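Side-chain contact in FMN Adenylyltransferase (Candida glabrata, PDB 3FWK), which catalyses the transfer of an adenylyl group from ATP to FMN, the step of FAD biosynthesis that yields the finished flavin cofactor: residues A[271-275]-A[276-280]. Sequence-based numbering, arbitrary orientation. Where two conformers were deposited one is given.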
loop_
_atom_site.group_PDB
_atom_site.type_symbol
_atom_site.label_atom_id
_atom_site.label_comp_id
_atom_site.label_asym_id
_atom_site.label_seq_id
_atom_site.Cartn_x
_atom_site.Cartn_y
_atom_site.Cartn_z
ATOM N N ILE A 271 -10.480 3.822 -10.736
ATOM C CA ILE A 271 -10.815 5.246 -10.897
ATOM C C ILE A 271 -9.724 5.864 -11.781
ATOM O O ILE A 271 -8.537 5.735 -11.487
ATOM C CB ILE A 271 -10.934 5.932 -9.531
ATOM C CG1 ILE A 271 -12.073 5.310 -8.740
ATOM C CG2 ILE A 271 -11.045 7.451 -9.718
ATOM C CD1 ILE A 271 -13.386 5.494 -9.345
ATOM N N PRO A 272 -10.110 6.557 -12.854
ATOM C CA PRO A 272 -9.093 7.130 -13.730
ATOM C C PRO A 272 -8.204 8.137 -13.036
ATOM O O PRO A 272 -8.608 8.793 -12.070
ATOM C CB PRO A 272 -9.897 7.750 -14.894
ATOM C CG PRO A 272 -11.302 7.843 -14.370
ATOM C CD PRO A 272 -11.485 6.796 -13.338
ATOM N N ILE A 273 -7.000 8.277 -13.563
ATOM C CA ILE A 273 -6.064 9.257 -13.016
ATOM C C ILE A 273 -6.639 10.685 -13.151
ATOM O O ILE A 273 -7.472 10.973 -14.001
ATOM C CB ILE A 273 -4.653 9.130 -13.632
ATOM C CG1 ILE A 273 -4.600 9.485 -15.113
ATOM C CG2 ILE A 273 -4.115 7.696 -13.357
ATOM C CD1 ILE A 273 -3.194 9.450 -15.640
ATOM N N ALA A 274 -6.139 11.577 -12.318
ATOM C CA ALA A 274 -6.515 12.963 -12.375
ATOM C C ALA A 274 -6.131 13.536 -13.738
ATOM O O ALA A 274 -5.081 13.191 -14.304
ATOM C CB ALA A 274 -5.785 13.713 -11.254
ATOM N N ASP A 275 -6.961 14.481 -14.216
ATOM C CA ASP A 275 -6.742 15.175 -15.484
ATOM C C ASP A 275 -5.342 15.767 -15.603
ATOM O O ASP A 275 -4.733 15.738 -16.655
ATOM C CB ASP A 275 -7.740 16.328 -15.659
ATOM C CG ASP A 275 -9.149 15.858 -15.911
ATOM O OD1 ASP A 275 -10.060 16.718 -15.820
ATOM O OD2 ASP A 275 -9.375 14.658 -16.205
ATOM N N GLU A 276 -4.848 16.347 -14.514
ATOM C CA GLU A 276 -3.551 17.018 -14.524
ATOM C C GLU A 276 -2.425 15.998 -14.639
ATOM O O GLU A 276 -1.372 16.278 -15.254
ATOM C CB GLU A 276 -3.372 17.920 -13.288
ATOM C CG GLU A 276 -3.355 17.172 -11.952
ATOM C CD GLU A 276 -3.342 18.072 -10.716
ATOM O OE1 GLU A 276 -2.263 18.246 -10.108
ATOM O OE2 GLU A 276 -4.451 18.537 -10.321
ATOM N N ASP A 277 -2.637 14.793 -14.088
ATOM C CA ASP A 277 -1.620 13.745 -14.174
ATOM C C ASP A 277 -1.599 13.115 -15.569
ATOM O O ASP A 277 -0.545 12.816 -16.112
ATOM C CB ASP A 277 -1.827 12.698 -13.079
ATOM C CG ASP A 277 -1.489 13.248 -11.697
ATOM O OD1 ASP A 277 -0.666 14.182 -11.620
ATOM O OD2 ASP A 277 -2.037 12.757 -10.673
ATOM N N LEU A 278 -2.769 12.973 -16.207
ATOM C CA LEU A 278 -2.785 12.489 -17.578
ATOM C C LEU A 278 -2.062 13.459 -18.511
ATOM O O LEU A 278 -1.311 13.022 -19.381
ATOM C CB LEU A 278 -4.231 12.239 -18.053
ATOM C CG LEU A 278 -4.321 11.705 -19.486
ATOM C CD1 LEU A 278 -3.679 10.273 -19.613
ATOM C CD2 LEU A 278 -5.750 11.664 -19.972
ATOM N N VAL A 279 -2.244 14.768 -18.320
ATOM C CA VAL A 279 -1.545 15.749 -19.145
ATOM C C VAL A 279 -0.031 15.573 -18.987
ATOM O O VAL A 279 0.714 15.559 -19.942
ATOM C CB VAL A 279 -2.004 17.184 -18.768
ATOM C CG1 VAL A 279 -1.120 18.203 -19.487
ATOM C CG2 VAL A 279 -3.461 17.404 -19.183
ATOM N N LYS A 280 0.438 15.415 -17.758
ATOM C CA LYS A 280 1.877 15.247 -17.552
ATOM C C LYS A 280 2.403 13.977 -18.208
ATOM O O LYS A 280 3.506 13.961 -18.769
ATOM C CB LYS A 280 2.172 15.218 -16.066
ATOM C CG LYS A 280 2.070 16.603 -15.410
ATOM C CD LYS A 280 2.496 16.591 -13.933
ATOM C CE LYS A 280 1.468 15.919 -13.070
ATOM N NZ LYS A 280 1.920 15.759 -11.651
#
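Ile-273 reaches forward over the start of helix 275-282 and lays its CD1 methyl against the first turn, crossing the side chain of Leu-278 at about a right angle. CD1 of Ile-273 lies 3.8 Å from CB of Leu-278 and 3.6 Å from the backbone N of Leu-278, so the tip of the isoleucine covers the root of the leucine and the adjoining peptide. The torsions explain this reach: CG1 sits between the backbone N and carbonyl carbon of Ile-273 (chi1 66°), and the chain then runs out straight to CD1 (chi2 176°). This apolar contact joins the residue before the N-cap, Ile-273, to the fourth residue after the N-cap, Leu-278, as in a hydrophobic staple. Ala-274 occupies the N-cap itself and, being alanine, has no side-chain acceptor for the turn. O of Ala-274 accepts a hydrogen bond from N of Leu-278 at 3.0 Å and a weak one from N of Asp-277. One residue on, N of Val-279 bonds to O of Asp-275 at 3.1 Å, while CG2 of Val-279 rests 3.3 Å from the same oxygen. Asp-277 turns its carboxylate back beside Ala-274, with OD2 of Asp-277 3.9 Å from CB of Ala-274; OD1 of Asp-277 forms a salt bridge with NZ of Lys-280 at 3.0 Å. Thr-120, at the start of helix 119-131, uses OG1 to hydrogen-bond both OD2 of Asp-277 and N of Ala-274, tying this turn, which follows the loop after helix 253-257, to the helix that connects strands 107-111 and 134-138 of the Rossmann-like core.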